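DNA replication and repair protein RecF (Caldanaerobacter subterraneus subsp. tengcongensis, PDB 5Z69) binds ATP and single-stranded DNA and acts as an ABC-type ATPase in DNA repair, serving as a recombination mediator in the RecFOR pathway. Local coordinates at residues S44-L52 and F59-L67; H119-P127 and T313-V324. All coordinates share one frame; numbering follows the deposited sequence.

Overall arrangement
Both contacts belong to the P-loop ATPase core of RecF, and their centres lie about 14 Å apart. Both segments of contact 1 precede those of contact 2 along the chain: contact 1 folds the loop after helix 43-55 back on that helix, which follows the P-loop. Contact 2 then pairs strands 122-125 and 318-321, an outermost strand and its neighbour in the mixed sheet, across 185 intervening residues, mostly helical. Helix 43-55 joins the two, with Leu47 packing on Asp322 and Arg51 NH1 probably hydrogen-bonded to Thr122 OG1. Both meet the same ATP analogue, contact 1 from its adenine to its phosphates and contact 2 at the thiophosphate.

Contact 1 (S44-L52 and F59-L67); sequences SNLLEAIRL and FRGSKMSEL. With AGS (phosphothiophosphoric acid-adenylate ester), chain C.
Arg60 NH1 is gripped by two oxygens of the helix that follows the Walker A P-loop: it donates to Asn45 OD1 over 2.9 Å at 161° and forms a salt bridge with Glu48. The amide oxygen receives its N-H in the carbonyl plane and lies in the guanidinium plane, although the two flat groups are steeply turned against each other. The hydrogen bond to Glu48 OE2, also 2.9 Å from Arg60 NH1, is weak, its N-H pointing well off the oxygen, with carboxylate and guanidinium planes steeply inclined. Glu48 suits this place because its extended chain, CG anti to the backbone N (chi1 -179°), brings the carboxylate to Arg60 of the loop. OE2 also pairs with Arg19 and OE1 with Ser58 OG; the carboxylate probably offsets the two neighbouring arginines.

Asn45 divides its amide, the oxygen serving Arg60 and ND2 bonding to Asn20, while its backbone N holds AGS O1A at 2.9 Å in a 165° bond. Farther along the loop, the backbone O of Glu66 takes AGS N6 at 2.8 Å, fastening the adenine.

Phe59 sets its ring edge against the helix, CE2 lying 3.5 Å from Glu48 CA, while Arg60 CG lies over one face, toward the rim. Leu52 CD1 and Met64 CE meet in an apolar contact beside Phe75. A water bridges the two backbones, donating a hydrogen bond to Glu48 O and accepting one from Phe59 N at 2.9 Å.

Contact 2 (H119-P127 and T313-V324); sequences HFLTVIFSP and TGEKPVLLLDDV. With AGS (phosphothiophosphoric acid-adenylate ester), chain C.
With CG anti to the carbonyl carbon (chi1 -58°), Leu121 sends CD1 to 3.7 Å from Thr313 OG1, tip to tip, and against CB of Glu315. Thr313, at the end of helix 291-313, keeps OG1 between its backbone N and carbonyl carbon (chi1 62°), where it accepts from Glu315 N at 3.1 Å and closes an ST turn; it also bonds to Leu309 O. A valine in its place would probably leave Glu315 N without this acceptor and let the turn loosen.

Beyond it, strands 122-125 and 318-321 run parallel at the edge of the P-loop ATPase sheet. Leu320 is bonded from both ends: its N donates to Val123 O at 176°, and its O receives Phe125 N at 2.7 Å. Both strands are buried, so apolar side chains suit both faces. Ile124 CB packs on Leu320 CB, while on the other face Phe125, which touches helix 291-313, and Leu321 lie side by side, CD1 to CD1 at 4.0 Å.

The last bond, Asp322 N to Phe125 O at 2.9 Å, fixes the strand end where Asp322 OD1, also bonded to Thr348, comes within 3.1 Å of AGS S1G. This is consistent with a Walker B motif, its acid probably needing a cation beside the negative thiophosphate.

Contact 1 (S44-L52 and F59-L67)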
loop_
_atom_site.group_PDB
_atom_site.type_symbol
_atom_site.label_atom_id
_atom_site.label_comp_id
_atom_site.label_asym_id
_atom_site.label_seq_id
_atom_site.Cartn_x
_atom_site.Cartn_y
_atom_site.Cartn_z
ATOM N N SER A 44 -17.459 4.893 31.692
ATOM C CA SER A 44 -17.199 5.169 30.288
ATOM C C SER A 44 -18.425 5.814 29.644
ATOM O O SER A 44 -18.297 6.602 28.704
ATOM C CB SER A 44 -16.798 3.896 29.531
ATOM O OG SER A 44 -17.882 2.980 29.538
ATOM N N ASN A 45 -19.610 5.466 30.141
ATOM C CA ASN A 45 -20.818 6.127 29.677
ATOM C C ASN A 45 -20.738 7.661 29.893
ATOM O O ASN A 45 -21.159 8.438 29.048
ATOM C CB ASN A 45 -22.054 5.556 30.390
ATOM C CG ASN A 45 -22.297 4.083 30.061
ATOM O OD1 ASN A 45 -21.744 3.555 29.111
ATOM N ND2 ASN A 45 -23.125 3.422 30.864
ATOM N N LEU A 46 -20.176 8.088 31.016
ATOM C CA LEU A 46 -20.117 9.529 31.288
ATOM C C LEU A 46 -19.125 10.206 30.337
ATOM O O LEU A 46 -19.403 11.302 29.816
ATOM C CB LEU A 46 -19.758 9.791 32.746
ATOM C CG LEU A 46 -19.441 11.247 33.100
ATOM C CD1 LEU A 46 -20.629 12.175 32.868
ATOM C CD2 LEU A 46 -18.980 11.330 34.549
ATOM N N LEU A 47 -17.978 9.569 30.111
ATOM C CA LEU A 47 -17.028 10.066 29.115
ATOM C C LEU A 47 -17.647 10.091 27.725
ATOM O O LEU A 47 -17.436 11.041 26.949
ATOM C CB LEU A 47 -15.763 9.205 29.106
ATOM C CG LEU A 47 -14.558 9.789 29.858
ATOM C CD1 LEU A 47 -14.974 10.313 31.204
ATOM C CD2 LEU A 47 -13.465 8.777 30.030
ATOM N N GLU A 48 -18.443 9.068 27.417
ATOM C CA GLU A 48 -19.141 9.028 26.146
ATOM C C GLU A 48 -20.111 10.212 26.036
ATOM O O GLU A 48 -20.255 10.807 24.973
ATOM C CB GLU A 48 -19.891 7.700 25.990
ATOM C CG GLU A 48 -20.646 7.515 24.667
ATOM C CD GLU A 48 -21.321 6.130 24.577
ATOM O OE1 GLU A 48 -21.096 5.398 23.585
ATOM O OE2 GLU A 48 -22.066 5.775 25.506
ATOM N N ALA A 49 -20.774 10.552 27.133
ATOM C CA ALA A 49 -21.674 11.705 27.136
ATOM C C ALA A 49 -20.893 13.007 26.933
ATOM O O ALA A 49 -21.321 13.896 26.199
ATOM C CB ALA A 49 -22.481 11.749 28.436
ATOM N N ILE A 50 -19.742 13.124 27.576
ATOM C CA ILE A 50 -18.924 14.321 27.403
ATOM C C ILE A 50 -18.375 14.424 25.981
ATOM O O ILE A 50 -18.453 15.481 25.366
ATOM C CB ILE A 50 -17.775 14.354 28.407
ATOM C CG1 ILE A 50 -18.360 14.419 29.811
ATOM C CG2 ILE A 50 -16.879 15.564 28.138
ATOM C CD1 ILE A 50 -17.412 13.998 30.903
ATOM N N ARG A 51 -17.850 13.321 25.444
ATOM C CA ARG A 51 -17.299 13.305 24.086
ATOM C C ARG A 51 -18.364 13.545 23.010
ATOM O O ARG A 51 -18.071 14.073 21.926
ATOM C CB ARG A 51 -16.590 11.972 23.847
ATOM C CG ARG A 51 -15.991 11.795 22.459
ATOM C CD ARG A 51 -14.849 12.750 22.172
ATOM N NE ARG A 51 -14.172 12.369 20.930
ATOM C CZ ARG A 51 -13.318 13.127 20.248
ATOM N NH1 ARG A 51 -12.990 14.341 20.679
ATOM N NH2 ARG A 51 -12.786 12.659 19.121
ATOM N N LEU A 52 -19.604 13.169 23.312
ATOM C CA LEU A 52 -20.741 13.444 22.431
ATOM C C LEU A 52 -20.893 14.936 22.094
ATOM O O LEU A 52 -21.260 15.308 20.968
ATOM C CB LEU A 52 -22.032 12.926 23.085
ATOM C CG LEU A 52 -23.365 13.246 22.396
ATOM C CD1 LEU A 52 -23.560 12.257 21.233
ATOM C CD2 LEU A 52 -24.540 13.177 23.391
ATOM N N PHE A 59 -17.959 7.719 20.879
ATOM C CA PHE A 59 -16.563 7.385 20.570
ATOM C C PHE A 59 -16.362 5.874 20.489
ATOM O O PHE A 59 -15.347 5.411 20.004
ATOM C CB PHE A 59 -15.587 7.988 21.593
ATOM C CG PHE A 59 -15.573 7.293 22.929
ATOM C CD1 PHE A 59 -14.678 6.262 23.185
ATOM C CD2 PHE A 59 -16.425 7.695 23.949
ATOM C CE1 PHE A 59 -14.661 5.626 24.418
ATOM C CE2 PHE A 59 -16.406 7.067 25.199
ATOM C CZ PHE A 59 -15.526 6.029 25.428
ATOM N N ARG A 60 -17.325 5.108 20.980
ATOM C CA ARG A 60 -17.220 3.659 20.933
ATOM C C ARG A 60 -17.750 3.102 19.616
ATOM O O ARG A 60 -17.662 1.902 19.364
ATOM C CB ARG A 60 -17.986 3.032 22.083
ATOM C CG ARG A 60 -17.480 3.361 23.453
ATOM C CD ARG A 60 -18.672 3.530 24.359
ATOM N NE ARG A 60 -18.517 2.794 25.595
ATOM C CZ ARG A 60 -19.345 2.889 26.623
ATOM N NH1 ARG A 60 -20.400 3.695 26.563
ATOM N NH2 ARG A 60 -19.115 2.168 27.712
ATOM N N GLY A 61 -18.318 3.976 18.788
ATOM C CA GLY A 61 -18.887 3.554 17.523
ATOM C C GLY A 61 -20.309 3.033 17.635
ATOM O O GLY A 61 -20.837 2.481 16.670
ATOM N N SER A 62 -20.941 3.218 18.795
ATOM C CA SER A 62 -22.308 2.720 19.007
ATOM C C SER A 62 -23.344 3.524 18.240
ATOM O O SER A 62 -23.170 4.716 18.033
ATOM C CB SER A 62 -22.655 2.737 20.488
ATOM O OG SER A 62 -21.611 2.168 21.255
ATOM N N LYS A 63 -24.423 2.869 17.815
ATOM C CA LYS A 63 -25.554 3.576 17.228
ATOM C C LYS A 63 -26.194 4.441 18.297
ATOM O O LYS A 63 -26.202 4.063 19.464
ATOM C CB LYS A 63 -26.609 2.607 16.671
ATOM C CG LYS A 63 -26.061 1.450 15.850
ATOM C CD LYS A 63 -27.109 0.349 15.742
ATOM N N MET A 64 -26.747 5.576 17.874
ATOM C CA MET A 64 -27.498 6.489 18.741
ATOM C C MET A 64 -28.537 5.789 19.609
ATOM O O MET A 64 -28.616 6.045 20.804
ATOM C CB MET A 64 -28.201 7.546 17.891
ATOM C CG MET A 64 -27.302 8.646 17.409
ATOM S SD MET A 64 -27.033 9.799 18.763
ATOM C CE MET A 64 -25.281 9.628 18.957
ATOM N N SER A 65 -29.326 4.895 19.013
ATOM C CA SER A 65 -30.390 4.216 19.764
ATOM C C SER A 65 -29.831 3.400 20.937
ATOM O O SER A 65 -30.538 3.107 21.890
ATOM C CB SER A 65 -31.216 3.309 18.832
ATOM O OG SER A 65 -30.427 2.245 18.305
ATOM N N GLU A 66 -28.556 3.034 20.872
ATOM C CA GLU A 66 -27.955 2.297 21.980
ATOM C C GLU A 66 -27.641 3.173 23.179
ATOM O O GLU A 66 -27.455 2.654 24.280
ATOM C CB GLU A 66 -26.677 1.600 21.537
ATOM C CG GLU A 66 -26.855 0.569 20.439
ATOM C CD GLU A 66 -25.506 -0.043 20.063
ATOM O OE1 GLU A 66 -24.837 -0.605 20.961
ATOM O OE2 GLU A 66 -25.089 0.097 18.896
ATOM N N LEU A 67 -27.568 4.489 22.980
ATOM C CA LEU A 67 -27.291 5.394 24.104
ATOM C C LEU A 67 -28.543 5.738 24.898
ATOM O O LEU A 67 -28.470 6.320 26.005
ATOM C CB LEU A 67 -26.645 6.699 23.620
ATOM C CG LEU A 67 -25.470 6.606 22.650
ATOM C CD1 LEU A 67 -24.672 7.895 22.679
ATOM C CD2 LEU A 67 -24.604 5.429 22.988
HETATM P PG AGS C . -15.167 1.531 31.679
HETATM S S1G AGS C . -13.915 2.855 32.386
HETATM O O2G AGS C . -14.822 0.126 32.278
HETATM O O3G AGS C . -14.933 1.475 30.137
HETATM P PB AGS C . -17.622 1.150 33.030
HETATM O O1B AGS C . -18.004 1.975 34.213
HETATM O O2B AGS C . -16.886 -0.135 33.449
HETATM O O3B AGS C . -16.660 1.947 32.008
HETATM P PA AGS C . -19.874 1.572 31.396
HETATM O O1A AGS C . -19.667 3.040 31.791
HETATM O O2A AGS C . -19.609 1.175 29.976
HETATM O O3A AGS C . -18.959 0.650 32.326
HETATM O "O5'" AGS C . -21.301 1.115 31.799
HETATM C "C5'" AGS C . -22.061 0.365 30.894
HETATM C "C4'" AGS C . -23.136 -0.252 31.735
HETATM O "O4'" AGS C . -24.399 0.372 31.415
HETATM C "C3'" AGS C . -23.322 -1.747 31.497
HETATM O "O3'" AGS C . -23.696 -2.401 32.705
HETATM C "C2'" AGS C . -24.392 -1.777 30.403
HETATM O "O2'" AGS C . -25.183 -2.961 30.447
HETATM C "C1'" AGS C . -25.243 -0.551 30.755
HETATM N N9 AGS C . -25.840 0.101 29.602
HETATM C C8 AGS C . -25.286 0.279 28.356
HETATM N N7 AGS C . -26.076 0.879 27.503
HETATM C C5 AGS C . -27.229 1.121 28.229
HETATM C C6 AGS C . -28.456 1.729 27.900
HETATM N N6 AGS C . -28.724 2.243 26.696
HETATM N N1 AGS C . -29.411 1.787 28.856
HETATM C C2 AGS C . -29.143 1.279 30.063
HETATM N N3 AGS C . -28.028 0.682 30.492
HETATM C C4 AGS C . -27.106 0.640 29.521
HETATM O O HOH W 1 -18.916 9.950 22.470
#

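Contact 2 (H119-P127 and T313-V324)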
loop_
_atom_site.group_PDB
_atom_site.type_symbol
_atom_site.label_atom_id
_atom_site.label_comp_id
_atom_site.label_asym_id
_atom_site.label_seq_id
_atom_site.Cartn_x
_atom_site.Cartn_y
_atom_site.Cartn_z
ATOM N N HIS A 119 -17.142 23.243 18.634
ATOM C CA HIS A 119 -17.622 24.209 19.612
ATOM C C HIS A 119 -16.999 23.865 20.954
ATOM O O HIS A 119 -16.724 24.735 21.772
ATOM C CB HIS A 119 -19.162 24.184 19.683
ATOM C CG HIS A 119 -19.823 24.864 18.525
ATOM N ND1 HIS A 119 -19.969 26.237 18.453
ATOM C CD2 HIS A 119 -20.368 24.364 17.387
ATOM C CE1 HIS A 119 -20.564 26.553 17.314
ATOM N NE2 HIS A 119 -20.817 25.434 16.650
ATOM N N PHE A 120 -16.813 22.572 21.172
ATOM C CA PHE A 120 -16.201 22.031 22.394
ATOM C C PHE A 120 -15.135 21.023 21.999
ATOM O O PHE A 120 -15.459 19.954 21.468
ATOM C CB PHE A 120 -17.264 21.369 23.275
ATOM C CG PHE A 120 -16.717 20.646 24.490
ATOM C CD1 PHE A 120 -15.899 21.299 25.403
ATOM C CD2 PHE A 120 -17.087 19.332 24.753
ATOM C CE1 PHE A 120 -15.421 20.646 26.538
ATOM C CE2 PHE A 120 -16.621 18.669 25.897
ATOM C CZ PHE A 120 -15.766 19.327 26.779
ATOM N N LEU A 121 -13.864 21.344 22.240
ATOM C CA LEU A 121 -12.773 20.432 21.818
ATOM C C LEU A 121 -12.312 19.509 22.930
ATOM O O LEU A 121 -11.984 19.952 24.033
ATOM C CB LEU A 121 -11.558 21.221 21.317
ATOM C CG LEU A 121 -11.847 22.168 20.155
ATOM C CD1 LEU A 121 -10.679 23.092 19.880
ATOM C CD2 LEU A 121 -12.145 21.294 18.944
ATOM N N THR A 122 -12.277 18.221 22.613
ATOM C CA THR A 122 -11.754 17.203 23.502
ATOM C C THR A 122 -10.761 16.330 22.733
ATOM O O THR A 122 -10.796 16.274 21.511
ATOM C CB THR A 122 -12.868 16.271 24.056
ATOM O OG1 THR A 122 -13.676 15.839 22.961
ATOM C CG2 THR A 122 -13.756 16.979 25.104
ATOM N N VAL A 123 -9.871 15.666 23.457
ATOM C CA VAL A 123 -9.123 14.533 22.913
ATOM C C VAL A 123 -9.334 13.388 23.881
ATOM O O VAL A 123 -9.180 13.569 25.088
ATOM C CB VAL A 123 -7.621 14.832 22.769
ATOM C CG1 VAL A 123 -6.868 13.596 22.218
ATOM C CG2 VAL A 123 -7.426 16.042 21.878
ATOM N N ILE A 124 -9.711 12.226 23.366
ATOM C CA ILE A 124 -10.005 11.105 24.241
ATOM C C ILE A 124 -8.965 10.020 24.023
ATOM O O ILE A 124 -8.690 9.641 22.892
ATOM C CB ILE A 124 -11.437 10.546 24.009
ATOM C CG1 ILE A 124 -11.664 9.289 24.843
ATOM C CG2 ILE A 124 -11.712 10.294 22.516
ATOM C CD1 ILE A 124 -13.126 9.081 25.215
ATOM N N PHE A 125 -8.381 9.561 25.124
ATOM C CA PHE A 125 -7.366 8.516 25.119
ATOM C C PHE A 125 -8.039 7.297 25.693
ATOM O O PHE A 125 -8.610 7.370 26.767
ATOM C CB PHE A 125 -6.143 8.887 25.973
ATOM C CG PHE A 125 -5.430 10.144 25.541
ATOM C CD1 PHE A 125 -5.956 11.405 25.827
ATOM C CD2 PHE A 125 -4.204 10.065 24.883
ATOM C CE1 PHE A 125 -5.270 12.563 25.439
ATOM C CE2 PHE A 125 -3.522 11.215 24.492
ATOM C CZ PHE A 125 -4.056 12.461 24.768
ATOM N N SER A 126 -7.955 6.179 24.980
ATOM C CA SER A 126 -8.677 4.958 25.322
ATOM C C SER A 126 -7.812 3.749 24.945
ATOM O O SER A 126 -6.997 3.851 24.036
ATOM C CB SER A 126 -10.022 4.921 24.591
ATOM O OG SER A 126 -10.734 3.740 24.880
ATOM N N PRO A 127 -7.973 2.614 25.650
ATOM C CA PRO A 127 -7.183 1.421 25.296
ATOM C C PRO A 127 -7.385 0.992 23.843
ATOM O O PRO A 127 -6.431 0.556 23.192
ATOM C CB PRO A 127 -7.704 0.352 26.259
ATOM C CG PRO A 127 -8.227 1.137 27.445
ATOM C CD PRO A 127 -8.801 2.396 26.851
ATOM N N THR A 313 -5.906 25.041 16.087
ATOM C CA THR A 313 -7.086 25.815 16.516
ATOM C C THR A 313 -6.768 27.003 17.414
ATOM O O THR A 313 -7.615 27.888 17.603
ATOM C CB THR A 313 -8.093 24.945 17.272
ATOM O OG1 THR A 313 -7.483 24.436 18.468
ATOM C CG2 THR A 313 -8.562 23.783 16.390
ATOM N N GLY A 314 -5.575 27.006 18.010
ATOM C CA GLY A 314 -5.253 27.995 19.033
ATOM C C GLY A 314 -6.063 27.846 20.316
ATOM O O GLY A 314 -6.053 28.726 21.174
ATOM N N GLU A 315 -6.776 26.727 20.450
ATOM C CA GLU A 315 -7.493 26.412 21.673
ATOM C C GLU A 315 -6.806 25.295 22.447
ATOM O O GLU A 315 -6.142 24.430 21.868
ATOM C CB GLU A 315 -8.944 25.993 21.354
ATOM C CG GLU A 315 -9.753 27.009 20.556
ATOM C CD GLU A 315 -10.754 27.796 21.413
ATOM O OE1 GLU A 315 -11.540 28.571 20.820
ATOM O OE2 GLU A 315 -10.762 27.664 22.669
ATOM N N LYS A 316 -6.979 25.290 23.760
ATOM C CA LYS A 316 -6.539 24.144 24.550
ATOM C C LYS A 316 -7.741 23.268 24.920
ATOM O O LYS A 316 -8.680 23.732 25.605
ATOM C CB LYS A 316 -5.804 24.598 25.813
ATOM C CG LYS A 316 -5.297 23.455 26.686
ATOM C CD LYS A 316 -4.503 23.958 27.906
ATOM C CE LYS A 316 -3.172 24.555 27.523
ATOM N NZ LYS A 316 -2.247 23.496 27.005
ATOM N N PRO A 317 -7.720 22.007 24.472
ATOM C CA PRO A 317 -8.875 21.114 24.630
ATOM C C PRO A 317 -8.986 20.506 26.004
ATOM O O PRO A 317 -8.046 20.574 26.803
ATOM C CB PRO A 317 -8.601 20.010 23.610
ATOM C CG PRO A 317 -7.116 19.952 23.547
ATOM C CD PRO A 317 -6.664 21.384 23.646
ATOM N N VAL A 318 -10.144 19.913 26.268
ATOM C CA VAL A 318 -10.344 19.117 27.458
ATOM C C VAL A 318 -9.826 17.707 27.185
ATOM O O VAL A 318 -9.991 17.194 26.088
ATOM C CB VAL A 318 -11.837 19.087 27.866
ATOM C CG1 VAL A 318 -12.047 18.034 28.927
ATOM C CG2 VAL A 318 -12.287 20.507 28.358
ATOM N N LEU A 319 -9.220 17.075 28.180
ATOM C CA LEU A 319 -8.650 15.751 27.984
ATOM C C LEU A 319 -9.542 14.681 28.632
ATOM O O LEU A 319 -9.932 14.808 29.796
ATOM C CB LEU A 319 -7.206 15.716 28.540
ATOM C CG LEU A 319 -6.077 16.176 27.608
ATOM C CD1 LEU A 319 -6.472 17.286 26.670
ATOM C CD2 LEU A 319 -4.822 16.557 28.384
ATOM N N LEU A 320 -9.875 13.637 27.873
ATOM C CA LEU A 320 -10.629 12.500 28.389
ATOM C C LEU A 320 -9.782 11.206 28.413
ATOM O O LEU A 320 -9.312 10.734 27.358
ATOM C CB LEU A 320 -11.900 12.305 27.545
ATOM C CG LEU A 320 -12.746 13.588 27.383
ATOM C CD1 LEU A 320 -13.885 13.281 26.451
ATOM C CD2 LEU A 320 -13.223 14.070 28.714
ATOM N N LEU A 321 -9.582 10.657 29.607
ATOM C CA LEU A 321 -8.707 9.494 29.765
ATOM C C LEU A 321 -9.518 8.310 30.260
ATOM O O LEU A 321 -9.859 8.226 31.444
ATOM C CB LEU A 321 -7.562 9.805 30.732
ATOM C CG LEU A 321 -6.360 10.541 30.129
ATOM C CD1 LEU A 321 -6.769 11.933 29.673
ATOM C CD2 LEU A 321 -5.200 10.639 31.118
ATOM N N ASP A 322 -9.862 7.415 29.344
ATOM C CA ASP A 322 -10.752 6.316 29.701
ATOM C C ASP A 322 -9.976 5.050 29.957
ATOM O O ASP A 322 -9.477 4.449 29.027
ATOM C CB ASP A 322 -11.781 6.067 28.604
ATOM C CG ASP A 322 -12.905 5.146 29.061
ATOM O OD1 ASP A 322 -13.113 5.012 30.285
ATOM O OD2 ASP A 322 -13.592 4.570 28.201
ATOM N N ASP A 323 -9.904 4.646 31.220
ATOM C CA ASP A 323 -9.339 3.353 31.589
ATOM C C ASP A 323 -7.927 3.203 31.032
ATOM O O ASP A 323 -7.585 2.184 30.446
ATOM C CB ASP A 323 -10.249 2.215 31.098
ATOM C CG ASP A 323 -9.803 0.849 31.588
ATOM O OD1 ASP A 323 -9.148 0.778 32.653
ATOM O OD2 ASP A 323 -10.103 -0.154 30.899
ATOM N N VAL A 324 -7.112 4.236 31.215
ATOM C CA VAL A 324 -5.761 4.232 30.674
ATOM C C VAL A 324 -4.773 4.579 31.786
ATOM O O VAL A 324 -3.568 4.672 31.573
ATOM C CB VAL A 324 -5.644 5.207 29.461
ATOM C CG1 VAL A 324 -5.714 6.666 29.898
ATOM C CG2 VAL A 324 -4.394 4.926 28.638
HETATM P PG AGS C . -15.167 1.531 31.679
HETATM S S1G AGS C . -13.915 2.855 32.386
HETATM O O2G AGS C . -14.822 0.126 32.278
HETATM O O3G AGS C . -14.933 1.475 30.137
HETATM P PB AGS C . -17.622 1.150 33.030
HETATM O O1B AGS C . -18.004 1.975 34.213
HETATM O O2B AGS C . -16.886 -0.135 33.449
HETATM O O3B AGS C . -16.660 1.947 32.008
HETATM P PA AGS C . -19.874 1.572 31.396
HETATM O O1A AGS C . -19.667 3.040 31.791
HETATM O O2A AGS C . -19.609 1.175 29.976
HETATM O O3A AGS C . -18.959 0.650 32.326
HETATM O "O5'" AGS C . -21.301 1.115 31.799
HETATM C "C5'" AGS C . -22.061 0.365 30.894
HETATM C "C4'" AGS C . -23.136 -0.252 31.735
HETATM O "O4'" AGS C . -24.399 0.372 31.415
HETATM C "C3'" AGS C . -23.322 -1.747 31.497
HETATM O "O3'" AGS C . -23.696 -2.401 32.705
HETATM C "C2'" AGS C . -24.392 -1.777 30.403
HETATM O "O2'" AGS C . -25.183 -2.961 30.447
HETATM C "C1'" AGS C . -25.243 -0.551 30.755
HETATM N N9 AGS C . -25.840 0.101 29.602
HETATM C C8 AGS C . -25.286 0.279 28.356
HETATM N N7 AGS C . -26.076 0.879 27.503
HETATM C C5 AGS C . -27.229 1.121 28.229
HETATM C C6 AGS C . -28.456 1.729 27.900
HETATM N N6 AGS C . -28.724 2.243 26.696
HETATM N N1 AGS C . -29.411 1.787 28.856
HETATM C C2 AGS C . -29.143 1.279 30.063
HETATM N N3 AGS C . -28.028 0.682 30.492
HETATM C C4 AGS C . -27.106 0.640 29.521
#